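Local coordinates for protein lipase aflb (Neosartorya fumigata, PDB 6IDY) that probably hydrolyses ester bonds in lipids, as a fungal lipase of the alpha/beta-hydrolase fold, at residues L39-I44 / T85-T90; K61-F67 / L405-L409; S152-N158 / A190-W194; P261-G265 / I295-R299; L346-C350 / V364-L369. All coordinates share one frame; numbering follows the deposited sequence.

Contact 1: L39-I44 / T85-T90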
# COMPACT_ATOMS: atom_id res chain seq x y z
N LEU A 39 10.48 -4.51 22.89
CA LEU A 39 10.41 -3.07 23.16
C LEU A 39 9.04 -2.50 22.79
O LEU A 39 8.46 -1.75 23.58
CB LEU A 39 11.53 -2.32 22.43
CG LEU A 39 11.67 -0.82 22.73
CD1 LEU A 39 13.08 -0.49 23.16
CD2 LEU A 39 11.26 0.03 21.53
N ILE A 40 8.52 -2.87 21.60
CA ILE A 40 7.23 -2.41 21.10
C ILE A 40 6.08 -2.97 21.94
O ILE A 40 5.22 -2.19 22.36
CB ILE A 40 7.07 -2.66 19.57
CG1 ILE A 40 8.03 -1.74 18.78
CG2 ILE A 40 5.63 -2.47 19.10
CD1 ILE A 40 8.13 -2.03 17.32
N ALA A 41 6.09 -4.29 22.23
CA ALA A 41 5.05 -4.94 23.05
C ALA A 41 4.98 -4.32 24.45
O ALA A 41 3.88 -4.08 24.94
CB ALA A 41 5.31 -6.44 23.14
N SER A 42 6.15 -4.02 25.07
CA SER A 42 6.20 -3.40 26.39
C SER A 42 5.80 -1.92 26.34
O SER A 42 5.14 -1.46 27.26
CB SER A 42 7.57 -3.59 27.04
OG SER A 42 8.60 -2.90 26.35
N GLU A 43 6.17 -1.21 25.26
CA GLU A 43 5.82 0.21 25.09
C GLU A 43 4.32 0.39 24.86
O GLU A 43 3.75 1.37 25.35
CB GLU A 43 6.66 0.87 23.98
CG GLU A 43 6.52 2.38 23.85
CD GLU A 43 6.67 3.21 25.11
OE1 GLU A 43 7.69 3.04 25.83
OE2 GLU A 43 5.77 4.04 25.38
N ILE A 44 3.66 -0.56 24.16
CA ILE A 44 2.22 -0.51 23.92
C ILE A 44 1.46 -0.66 25.24
O ILE A 44 0.71 0.25 25.57
CB ILE A 44 1.71 -1.47 22.80
CG1 ILE A 44 2.32 -1.10 21.43
CG2 ILE A 44 0.17 -1.46 22.72
CD1 ILE A 44 2.22 -2.18 20.35
N THR A 85 10.32 1.71 12.63
CA THR A 85 9.32 1.06 13.50
C THR A 85 9.66 1.20 14.98
O THR A 85 8.78 1.51 15.77
CB THR A 85 9.08 -0.40 13.07
OG1 THR A 85 8.88 -0.43 11.66
CG2 THR A 85 7.86 -1.01 13.76
N ARG A 86 10.94 1.01 15.34
CA ARG A 86 11.42 1.14 16.72
C ARG A 86 11.31 2.60 17.21
O ARG A 86 10.82 2.83 18.32
CB ARG A 86 12.87 0.63 16.83
CG ARG A 86 13.43 0.64 18.26
CD ARG A 86 14.91 0.97 18.29
NE ARG A 86 15.74 -0.23 18.36
CZ ARG A 86 16.34 -0.80 17.32
NH1 ARG A 86 16.20 -0.29 16.10
NH2 ARG A 86 17.08 -1.89 17.48
N GLU A 87 11.78 3.56 16.40
CA GLU A 87 11.81 4.98 16.76
C GLU A 87 10.44 5.65 16.84
O GLU A 87 10.29 6.61 17.59
CB GLU A 87 12.75 5.77 15.83
CG GLU A 87 14.22 5.43 15.99
CD GLU A 87 14.78 5.54 17.40
OE1 GLU A 87 14.55 6.58 18.05
OE2 GLU A 87 15.44 4.57 17.84
N ILE A 88 9.44 5.12 16.09
CA ILE A 88 8.04 5.56 16.07
C ILE A 88 7.48 5.59 17.52
O ILE A 88 6.83 6.56 17.91
CB ILE A 88 7.24 4.62 15.10
CG1 ILE A 88 7.36 5.08 13.62
CG2 ILE A 88 5.78 4.39 15.50
CD1 ILE A 88 6.69 6.36 13.21
N LEU A 89 7.80 4.55 18.31
CA LEU A 89 7.38 4.50 19.71
C LEU A 89 8.32 5.25 20.64
O LEU A 89 7.84 5.87 21.59
CB LEU A 89 7.13 3.07 20.19
CG LEU A 89 5.84 2.39 19.70
CD1 LEU A 89 5.68 1.04 20.35
CD2 LEU A 89 4.59 3.23 20.02
N THR A 90 9.64 5.22 20.37
CA THR A 90 10.68 5.90 21.17
C THR A 90 10.41 7.41 21.27
O THR A 90 10.53 7.99 22.35
CB THR A 90 12.09 5.57 20.64
OG1 THR A 90 12.23 4.16 20.52
CG2 THR A 90 13.21 6.12 21.53
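Leu89 reaches out from helix 81-90 between Ile40, Glu43 and Ile44 of helix 31-47, and its CB and CD1 make the contacts. CB lies 3.8 Å from Glu43 CG, where the two side chains run past each other in opposite directions. Beyond it, CG stands anti to the carbonyl carbon (chi1 -75°) and the chain continues extended, which carries CD1 into the facing helix. That one methyl is shared: it sits 3.7 Å from Ile40 CG2, 3.8 Å from Glu43 CB and 4.1 Å from Ile44 CG1. Leucine suits the place because a methyl at its tip can touch three side chains at once; Leu99 of helix 96-103 also packs on it. The helices run nearly parallel, at 25°, and the axes of these short segments approach to 10.1 Å, in a helical part of the chain that contributes no strand to the sheet. Toward the start of both segments Ile40 crosses Thr85 at about a right angle, its CD1 meeting Thr85 CG2 at 3.7 Å; the threonine hydroxyl turns back to Phe81 O, so its methyl is the part offered. Leu416 of helix 414-424 touches both residues. On the exposed flank Leu39 CD2 rests 4.0 Å from Arg86 CG.

Contact 2: K61-F67 / L405-L409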
# COMPACT_ATOMS: atom_id res chain seq x y z
N LYS A 61 0.78 17.54 20.06
CA LYS A 61 -0.32 18.47 20.34
C LYS A 61 -0.87 19.04 19.03
O LYS A 61 -2.01 19.51 18.99
CB LYS A 61 0.16 19.62 21.24
CG LYS A 61 0.39 19.21 22.68
CD LYS A 61 0.95 20.36 23.51
CE LYS A 61 1.28 19.95 24.92
NZ LYS A 61 2.43 19.00 24.97
N SER A 62 -0.05 18.99 17.97
CA SER A 62 -0.37 19.51 16.66
C SER A 62 0.29 18.67 15.56
O SER A 62 1.09 17.78 15.85
CB SER A 62 0.11 20.95 16.55
OG SER A 62 1.52 20.97 16.54
N VAL A 63 -0.03 18.99 14.30
CA VAL A 63 0.49 18.34 13.10
C VAL A 63 2.00 18.62 12.97
O VAL A 63 2.76 17.71 12.64
CB VAL A 63 -0.32 18.79 11.85
CG1 VAL A 63 0.30 18.26 10.55
CG2 VAL A 63 -1.78 18.35 11.96
N GLN A 64 2.43 19.87 13.27
CA GLN A 64 3.84 20.27 13.24
C GLN A 64 4.66 19.48 14.26
O GLN A 64 5.78 19.07 13.93
CB GLN A 64 3.99 21.79 13.44
CG GLN A 64 5.42 22.33 13.29
CD GLN A 64 6.05 22.04 11.95
OE1 GLN A 64 6.88 21.14 11.80
NE2 GLN A 64 5.66 22.80 10.93
N GLU A 65 4.10 19.21 15.46
CA GLU A 65 4.78 18.41 16.48
C GLU A 65 5.00 16.97 16.01
O GLU A 65 6.05 16.40 16.28
CB GLU A 65 4.00 18.42 17.80
CG GLU A 65 4.20 19.69 18.60
CD GLU A 65 4.08 19.55 20.10
OE1 GLU A 65 3.38 18.62 20.57
OE2 GLU A 65 4.67 20.39 20.82
N ALA A 66 4.02 16.41 15.27
CA ALA A 66 4.10 15.06 14.71
C ALA A 66 5.24 14.99 13.69
O ALA A 66 6.03 14.04 13.74
CB ALA A 66 2.79 14.68 14.05
N PHE A 67 5.35 16.01 12.79
CA PHE A 67 6.41 16.09 11.79
C PHE A 67 7.77 16.32 12.43
O PHE A 67 8.75 15.77 11.93
CB PHE A 67 6.11 17.16 10.73
CG PHE A 67 5.18 16.69 9.63
CD1 PHE A 67 5.58 15.71 8.73
CD2 PHE A 67 3.92 17.25 9.49
CE1 PHE A 67 4.72 15.28 7.72
CE2 PHE A 67 3.06 16.83 8.47
CZ PHE A 67 3.46 15.84 7.59
N LEU A 405 -4.47 15.31 12.31
CA LEU A 405 -3.40 14.75 13.14
C LEU A 405 -3.51 13.23 13.34
O LEU A 405 -2.53 12.53 13.10
CB LEU A 405 -3.33 15.50 14.49
CG LEU A 405 -2.33 15.00 15.53
CD1 LEU A 405 -0.88 15.12 15.04
CD2 LEU A 405 -2.51 15.72 16.86
N ASP A 406 -4.69 12.72 13.78
CA ASP A 406 -4.93 11.29 14.04
C ASP A 406 -4.72 10.42 12.81
O ASP A 406 -4.29 9.27 12.93
CB ASP A 406 -6.34 11.07 14.63
CG ASP A 406 -6.52 11.59 16.05
OD1 ASP A 406 -5.54 12.12 16.63
OD2 ASP A 406 -7.65 11.46 16.59
N ASP A 407 -4.99 10.98 11.62
CA ASP A 407 -4.78 10.32 10.32
C ASP A 407 -3.28 10.17 10.05
O ASP A 407 -2.86 9.08 9.65
CB ASP A 407 -5.48 11.11 9.21
CG ASP A 407 -6.99 11.16 9.38
OD1 ASP A 407 -7.61 10.09 9.51
OD2 ASP A 407 -7.55 12.28 9.37
N LEU A 408 -2.48 11.22 10.32
CA LEU A 408 -1.02 11.22 10.19
C LEU A 408 -0.44 10.16 11.16
O LEU A 408 0.33 9.30 10.73
CB LEU A 408 -0.45 12.62 10.54
CG LEU A 408 1.01 12.98 10.15
CD1 LEU A 408 1.25 14.45 10.33
CD2 LEU A 408 2.04 12.24 10.99
N LEU A 409 -0.83 10.24 12.45
CA LEU A 409 -0.35 9.32 13.50
C LEU A 409 -0.74 7.87 13.25
O LEU A 409 0.11 6.99 13.38
CB LEU A 409 -0.79 9.77 14.90
CG LEU A 409 -0.51 11.24 15.29
CD1 LEU A 409 -1.09 11.56 16.67
CD2 LEU A 409 0.97 11.58 15.24
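Lys61, whose carbonyl carbon lies near Leu405 CD2, gives its backbone N-H to Glu65 OE1 at 2.9 Å and an almost straight 168°; the carboxylate oxygen is met on its anti side, by a donor tilted out of the carboxylate plane. One residue on, Ser62 is the N-cap of helix 63-73, its short hydroxyl accepting a weak bond from Glu65 N. Its carbonyl oxygen accepts the i+4 backbone bond from Ala66 N and is also met by Leu405 CD1 at 3.4 Å. Helix 63-73 and helix 405-412 begin side by side, Val63 and Leu405 being the nearest CA pair, and run almost parallel, 17° apart, joining an early and a late part of the chain in the helical region beside the hydrolase sheet. Ala66 suits this interface because its single methyl admits three leucines: CB is 3.8 Å from both Leu405 CD1 and Leu409 CD2, and slightly farther from Leu408 CD2. Leu408 divides its branches. With CG anti to the backbone N, it puts CD2 on Ala66 and sends CD1 over the Phe67 ring in a CH-pi contact, 4.0 Å from the centroid and 29° off the normal. Val63 CG1 meets the same CD1 at 3.9 Å. The Phe67 ring also meets that of Tyr359.

Contact 3: S152-N158 / A190-W194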
# COMPACT_ATOMS: atom_id res chain seq x y z
N SER A 152 -22.50 1.45 2.42
CA SER A 152 -22.80 2.71 1.75
C SER A 152 -22.47 2.71 0.25
O SER A 152 -22.86 3.65 -0.44
CB SER A 152 -22.11 3.88 2.45
OG SER A 152 -20.72 3.66 2.56
N PHE A 153 -21.76 1.67 -0.26
CA PHE A 153 -21.38 1.54 -1.68
C PHE A 153 -22.60 1.67 -2.59
O PHE A 153 -23.64 1.05 -2.33
CB PHE A 153 -20.62 0.24 -1.94
CG PHE A 153 -20.05 0.07 -3.34
CD1 PHE A 153 -18.97 0.83 -3.76
CD2 PHE A 153 -20.58 -0.88 -4.21
CE1 PHE A 153 -18.46 0.69 -5.06
CE2 PHE A 153 -20.04 -1.05 -5.49
CZ PHE A 153 -18.99 -0.26 -5.91
N GLY A 154 -22.49 2.55 -3.58
CA GLY A 154 -23.57 2.90 -4.50
C GLY A 154 -23.68 2.17 -5.81
O GLY A 154 -24.55 2.51 -6.62
N TYR A 155 -22.80 1.17 -6.05
CA TYR A 155 -22.81 0.30 -7.25
C TYR A 155 -22.86 1.07 -8.59
O TYR A 155 -23.50 0.62 -9.54
CB TYR A 155 -23.97 -0.72 -7.13
CG TYR A 155 -23.81 -1.68 -5.97
CD1 TYR A 155 -24.30 -1.36 -4.71
CD2 TYR A 155 -23.15 -2.89 -6.13
CE1 TYR A 155 -24.12 -2.22 -3.62
CE2 TYR A 155 -22.97 -3.77 -5.06
CZ TYR A 155 -23.46 -3.43 -3.81
OH TYR A 155 -23.28 -4.30 -2.76
N GLY A 156 -22.19 2.23 -8.64
CA GLY A 156 -22.13 3.11 -9.80
C GLY A 156 -23.46 3.66 -10.29
O GLY A 156 -23.62 3.91 -11.49
N LYS A 157 -24.44 3.83 -9.37
CA LYS A 157 -25.79 4.33 -9.67
C LYS A 157 -25.99 5.79 -9.20
O LYS A 157 -27.02 6.40 -9.50
CB LYS A 157 -26.86 3.44 -9.00
CG LYS A 157 -26.89 2.00 -9.51
CD LYS A 157 -27.79 1.14 -8.63
CE LYS A 157 -27.52 -0.33 -8.79
NZ LYS A 157 -28.20 -1.14 -7.74
N ASN A 158 -24.99 6.34 -8.48
CA ASN A 158 -25.01 7.67 -7.88
C ASN A 158 -24.01 8.69 -8.47
O ASN A 158 -23.83 9.77 -7.91
CB ASN A 158 -24.80 7.54 -6.36
CG ASN A 158 -23.63 6.65 -5.95
OD1 ASN A 158 -22.78 6.25 -6.76
ND2 ASN A 158 -23.58 6.30 -4.67
N ALA A 190 -15.79 9.43 -5.73
CA ALA A 190 -15.22 8.11 -5.55
C ALA A 190 -15.99 7.30 -4.51
O ALA A 190 -16.34 7.82 -3.45
CB ALA A 190 -13.77 8.25 -5.13
N ASP A 191 -16.22 6.03 -4.81
CA ASP A 191 -16.94 5.09 -3.95
C ASP A 191 -15.96 3.96 -3.62
O ASP A 191 -15.77 3.04 -4.41
CB ASP A 191 -18.18 4.55 -4.68
CG ASP A 191 -19.38 4.33 -3.80
OD1 ASP A 191 -19.20 4.20 -2.56
OD2 ASP A 191 -20.50 4.28 -4.33
N VAL A 192 -15.31 4.08 -2.46
CA VAL A 192 -14.25 3.16 -2.05
C VAL A 192 -14.73 1.77 -1.63
O VAL A 192 -15.79 1.59 -1.02
CB VAL A 192 -13.30 3.76 -0.97
CG1 VAL A 192 -12.59 5.02 -1.48
CG2 VAL A 192 -14.03 4.03 0.35
N VAL A 193 -13.91 0.78 -1.99
CA VAL A 193 -13.98 -0.62 -1.57
C VAL A 193 -12.53 -0.97 -1.24
O VAL A 193 -11.63 -0.35 -1.81
CB VAL A 193 -14.63 -1.61 -2.58
CG1 VAL A 193 -16.11 -1.33 -2.78
CG2 VAL A 193 -13.89 -1.66 -3.91
N TRP A 194 -12.30 -1.88 -0.32
CA TRP A 194 -10.90 -2.24 -0.08
C TRP A 194 -10.70 -3.74 -0.12
O TRP A 194 -11.59 -4.52 0.18
CB TRP A 194 -10.29 -1.58 1.16
CG TRP A 194 -11.09 -1.72 2.42
CD1 TRP A 194 -11.01 -2.72 3.34
CD2 TRP A 194 -12.01 -0.75 2.95
NE1 TRP A 194 -11.86 -2.47 4.39
CE2 TRP A 194 -12.48 -1.26 4.19
CE3 TRP A 194 -12.51 0.48 2.49
CZ2 TRP A 194 -13.41 -0.57 4.98
CZ3 TRP A 194 -13.44 1.16 3.27
CH2 TRP A 194 -13.88 0.63 4.49
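The Phe153 ring has protein on both faces: Val193 CG1 lies over one and the backbone N of Tyr155 over the other, each offset toward the rim. At the ring's edge, in plane, come Asp191 O and Tyr155 CE2. Tyr155 in turn receives Phe153 CD2 over the centre of its own ring, 3.5 Å above the plane. The valine contact is a CH-pi interaction, with Val193 CG1 3.7 Å from Phe153 CD1 and 25° off the ring normal. Phe153 reaches this place with CG anti to the backbone N, which carries the ring across to Asp191 and Val193, and its CD1 comes 3.5 Å from Asp191 CG, the ring and carboxylate planes standing 46° apart. Ile222 of helix 205-223 also packs on Phe153 and Tyr155.

Asp191 is buried, and its carboxylate is gripped from the loop: Gly154 N donates to OD2 at 2.7 Å (N-H...O 155°), on the syn side but tilted well out of the carboxylate plane. Glycine suits the donor position, since a side chain there would run into Asn158 ND2 and come too close to Asp191 OD2. The short bond would tend to stabilise the negative charge; Lys160 also touches Asp191. Asn158 ND2 is 3.7 Å from Asp191 OD2, near enough to pack but too long for a hydrogen bond.

Gly154 opens a type I' turn that ends at Lys157, with Lys157 N bonded to Gly154 O. Of its central residues Gly156 takes positive phi easily, while Tyr155 adopts the left-handed conformation all the same. The turn belongs to the loop between strands 147-148 and 161-166, which flank strand 190-195 in the mixed sheet characteristic of the alpha/beta-hydrolase fold.

Contact 4: P261-G265 / I295-R299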
# COMPACT_ATOMS: atom_id res chain seq x y z
N PRO A 261 4.87 3.24 -5.12
CA PRO A 261 4.97 1.92 -5.75
C PRO A 261 6.40 1.48 -6.01
O PRO A 261 7.23 2.29 -6.40
CB PRO A 261 4.19 2.10 -7.05
CG PRO A 261 4.42 3.54 -7.41
CD PRO A 261 4.54 4.28 -6.12
N ASP A 262 6.67 0.19 -5.82
CA ASP A 262 8.00 -0.35 -6.05
C ASP A 262 7.98 -1.23 -7.30
O ASP A 262 8.21 -2.44 -7.23
CB ASP A 262 8.54 -1.07 -4.79
CG ASP A 262 7.73 -2.26 -4.31
OD1 ASP A 262 6.48 -2.20 -4.38
OD2 ASP A 262 8.35 -3.24 -3.86
N PHE A 263 7.72 -0.60 -8.46
CA PHE A 263 7.63 -1.30 -9.76
C PHE A 263 8.92 -1.98 -10.18
O PHE A 263 8.88 -2.83 -11.07
CB PHE A 263 7.11 -0.37 -10.87
CG PHE A 263 5.70 0.13 -10.66
CD1 PHE A 263 4.63 -0.76 -10.59
CD2 PHE A 263 5.43 1.49 -10.59
CE1 PHE A 263 3.33 -0.30 -10.41
CE2 PHE A 263 4.12 1.95 -10.47
CZ PHE A 263 3.08 1.06 -10.35
N HIS A 264 10.05 -1.65 -9.53
CA HIS A 264 11.33 -2.30 -9.77
C HIS A 264 11.84 -2.90 -8.46
O HIS A 264 13.00 -3.28 -8.36
CB HIS A 264 12.36 -1.33 -10.37
CG HIS A 264 13.38 -2.00 -11.25
ND1 HIS A 264 14.04 -3.16 -10.86
CD2 HIS A 264 13.85 -1.63 -12.46
CE1 HIS A 264 14.85 -3.47 -11.85
NE2 HIS A 264 14.77 -2.59 -12.84
N GLY A 265 10.97 -2.98 -7.46
CA GLY A 265 11.35 -3.46 -6.14
C GLY A 265 12.28 -2.50 -5.43
O GLY A 265 12.23 -1.28 -5.66
N ILE A 295 10.39 -9.52 -10.39
CA ILE A 295 10.48 -8.17 -10.95
C ILE A 295 10.84 -8.21 -12.44
O ILE A 295 10.17 -7.56 -13.23
CB ILE A 295 11.44 -7.28 -10.09
CG1 ILE A 295 10.86 -7.01 -8.67
CG2 ILE A 295 11.83 -5.97 -10.80
CD1 ILE A 295 9.50 -6.28 -8.58
N ARG A 296 11.86 -9.00 -12.80
CA ARG A 296 12.32 -9.18 -14.18
C ARG A 296 11.18 -9.74 -15.06
O ARG A 296 11.01 -9.28 -16.19
CB ARG A 296 13.54 -10.11 -14.21
CG ARG A 296 14.21 -10.28 -15.58
CD ARG A 296 15.71 -10.51 -15.47
NE ARG A 296 16.07 -11.56 -14.51
CZ ARG A 296 16.57 -11.34 -13.30
NH1 ARG A 296 16.79 -10.09 -12.88
NH2 ARG A 296 16.86 -12.35 -12.50
N THR A 297 10.41 -10.72 -14.53
CA THR A 297 9.28 -11.32 -15.25
C THR A 297 8.19 -10.28 -15.46
O THR A 297 7.67 -10.17 -16.56
CB THR A 297 8.74 -12.56 -14.52
OG1 THR A 297 9.79 -13.52 -14.40
CG2 THR A 297 7.55 -13.21 -15.24
N LEU A 298 7.86 -9.51 -14.41
CA LEU A 298 6.83 -8.47 -14.50
C LEU A 298 7.19 -7.41 -15.52
O LEU A 298 6.36 -7.07 -16.35
CB LEU A 298 6.57 -7.83 -13.12
CG LEU A 298 5.61 -6.61 -13.12
CD1 LEU A 298 4.21 -6.97 -13.64
CD2 LEU A 298 5.53 -5.98 -11.76
N ARG A 299 8.44 -6.90 -15.45
CA ARG A 299 8.93 -5.82 -16.30
C ARG A 299 9.15 -6.20 -17.74
O ARG A 299 9.20 -5.31 -18.59
CB ARG A 299 10.19 -5.19 -15.69
CG ARG A 299 9.89 -4.52 -14.35
CD ARG A 299 11.12 -3.89 -13.75
NE ARG A 299 11.54 -2.69 -14.48
CZ ARG A 299 11.07 -1.48 -14.24
NH1 ARG A 299 10.14 -1.28 -13.32
NH2 ARG A 299 11.54 -0.44 -14.92
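Arg299 and His264 form the tight part of this contact. Arg299 CD sits over the centre of the imidazole in a CH-pi contact, 3.8 Å from the centroid, and the guanidinium is displaced so that His264 CD2 lies over its face, 3.2 Å from Arg299 NE, with the two planes 28° apart. The bend at chi3 (72°) folds the arginine over the ring and also brings NH1 to Phe263 O, a 3.0 Å hydrogen bond. The carbonyl oxygen lies in the guanidinium plane, yet the donor stands well above the carbonyl plane. The pair is partly exposed, and Trp290 stacks on His264. Segment 261-265 follows strand 253-259 of the alpha/beta-hydrolase sheet and bends in a type I turn, closed by Gly265 N to Asp262 O at 2.8 Å, against the last turn of helix 293-299. Gly265 suits the end of the turn, having a positive phi and no side chain facing Ile295. Toward the buried side isoleucine methyls pack on backbone and imidazole atoms: Ile295 CG2 is 3.6 Å from His264 ND1, and Ile295 CD1 is 3.8 Å from Gly265 N. The loosest approaches are those of CD1 to Asp262 O and Phe263 O, both 4.3 Å. Leu237 of helix 235-245 touches Ile295, and Asp262 directs its carboxylate to Gln288.

Contact 5: L346-C350 / V364-L369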
# COMPACT_ATOMS: atom_id res chain seq x y z
N LEU A 346 7.56 13.89 -5.06
CA LEU A 346 7.20 14.97 -4.13
C LEU A 346 8.23 16.09 -4.04
O LEU A 346 7.86 17.25 -4.11
CB LEU A 346 6.92 14.43 -2.70
CG LEU A 346 5.87 13.35 -2.51
CD1 LEU A 346 5.70 13.05 -1.03
CD2 LEU A 346 4.52 13.77 -3.08
N GLN A 347 9.51 15.72 -3.89
CA GLN A 347 10.64 16.63 -3.70
C GLN A 347 11.03 17.39 -4.99
O GLN A 347 11.84 18.31 -4.92
CB GLN A 347 11.84 15.91 -3.07
CG GLN A 347 11.61 15.45 -1.61
CD GLN A 347 10.66 14.28 -1.47
OE1 GLN A 347 10.53 13.43 -2.37
NE2 GLN A 347 9.96 14.20 -0.35
N THR A 348 10.44 17.03 -6.14
CA THR A 348 10.66 17.74 -7.40
C THR A 348 9.52 18.75 -7.57
O THR A 348 9.78 19.95 -7.66
CB THR A 348 10.75 16.76 -8.59
OG1 THR A 348 11.93 15.98 -8.47
CG2 THR A 348 10.79 17.48 -9.94
N ILE A 349 8.26 18.26 -7.61
CA ILE A 349 7.05 19.08 -7.79
C ILE A 349 6.89 20.12 -6.67
O ILE A 349 6.60 21.28 -6.96
CB ILE A 349 5.79 18.19 -7.99
CG1 ILE A 349 5.95 17.27 -9.22
CG2 ILE A 349 4.51 19.04 -8.10
CD1 ILE A 349 5.06 16.08 -9.21
N CYS A 350 7.12 19.70 -5.40
CA CYS A 350 7.02 20.60 -4.25
C CYS A 350 8.38 20.84 -3.58
O CYS A 350 8.45 20.94 -2.35
CB CYS A 350 5.98 20.08 -3.25
SG CYS A 350 4.28 20.07 -3.87
N VAL A 364 3.34 9.12 2.29
CA VAL A 364 2.79 9.60 1.01
C VAL A 364 1.23 9.46 1.02
O VAL A 364 0.55 10.27 0.39
CB VAL A 364 3.49 8.99 -0.25
CG1 VAL A 364 3.01 9.66 -1.54
CG2 VAL A 364 5.00 9.10 -0.14
N LEU A 365 0.69 8.51 1.82
CA LEU A 365 -0.77 8.31 1.98
C LEU A 365 -1.47 9.55 2.57
O LEU A 365 -2.67 9.74 2.35
CB LEU A 365 -1.07 7.07 2.83
CG LEU A 365 -0.70 5.71 2.23
CD1 LEU A 365 -0.66 4.64 3.32
CD2 LEU A 365 -1.64 5.32 1.09
N TYR A 366 -0.74 10.38 3.33
CA TYR A 366 -1.31 11.59 3.92
C TYR A 366 -0.68 12.86 3.31
O TYR A 366 -0.84 13.94 3.87
CB TYR A 366 -1.28 11.58 5.47
CG TYR A 366 0.08 11.37 6.11
CD1 TYR A 366 1.07 12.35 6.05
CD2 TYR A 366 0.34 10.23 6.87
CE1 TYR A 366 2.30 12.17 6.68
CE2 TYR A 366 1.57 10.05 7.50
CZ TYR A 366 2.54 11.03 7.41
OH TYR A 366 3.76 10.84 8.02
N ASN A 367 0.01 12.73 2.17
CA ASN A 367 0.65 13.88 1.51
C ASN A 367 -0.39 14.73 0.73
O ASN A 367 -1.18 14.16 -0.03
CB ASN A 367 1.81 13.44 0.62
CG ASN A 367 2.51 14.60 -0.02
OD1 ASN A 367 2.11 15.07 -1.09
ND2 ASN A 367 3.53 15.12 0.62
N PRO A 368 -0.39 16.08 0.89
CA PRO A 368 -1.40 16.90 0.19
C PRO A 368 -1.31 16.88 -1.33
O PRO A 368 -2.35 16.92 -1.98
CB PRO A 368 -1.19 18.30 0.76
CG PRO A 368 0.16 18.29 1.34
CD PRO A 368 0.45 16.91 1.78
N LEU A 369 -0.09 16.78 -1.88
CA LEU A 369 0.13 16.69 -3.33
C LEU A 369 -0.39 15.34 -3.84
O LEU A 369 -1.05 15.31 -4.88
CB LEU A 369 1.61 16.93 -3.70
CG LEU A 369 1.98 16.79 -5.19
CD1 LEU A 369 1.39 17.93 -6.04
CD2 LEU A 369 3.49 16.68 -5.37
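Leu346 and Leu369 mark the nearest backbone approach, their CA atoms 7.3 Å apart, where the short helix 346-349 faces the start of helix 368-379. Leu346 lays its two methyls over one face of the Asn367 amide: CD1 is 3.4 Å from ND2 and CD2 is 3.4 Å from OD1. With CG anti to the carbonyl carbon (chi1 -56°), the fork reaches on, Leu346 CD2 to Leu369 CD2 at 3.8 Å and Leu346 CD1 to Val364 CG2 at 4.1 Å.

The amide is held by hydrogen bonds despite this apolar cover. Asn367 is the N-cap of helix 368-379, a position that suits a short side-chain acceptor: OD1 takes a weak, bent bond from Leu369 N (2.9 Å, 124°) and another from Ala370 N, while ND2 gives to Ala355 O. Both ends of the group are thereby satisfied in the buried interior, and its rotation is fixed.

Leu369 CD2 also fills the angle between Ile349 CG2 and Cys350 SG, 3.8 Å from each, its side chain crossing that of Ile349 at about a right angle. Cys350 leaves the helical conformation after the short helix and pairs with Cys395 in a disulfide to helix 391-396. Leu391 of that helix packs on Ile349 and Leu369, so the contact lies between the end of strand 341-345, at the sheet edge, and helices 368-379 and 391-396.

Overall arrangement
Contacts 4 and 5 are the buried ones, following strands 253-259 and 341-345 of the sheet. Contacts 1, 2 and 3 are partly buried; contact 3 holds a sheet strand, 190-195, near the sheet's edge, and only contacts 1 and 2 lie away in the helical part. These two are pairs of nearly parallel helices whose segments alternate along the chain, with no hydrogen bonds across and mostly apolar side chains. Contacts 3 and 4 instead set a turn against a strand or helix, and each has one cross-segment hydrogen bond beside an aromatic ring. Contact 5 is apolar across, around a capped amide. It touches contact 2, where Tyr366 packs on Phe67 and Leu408, joining the helical region to the sheet's surroundings.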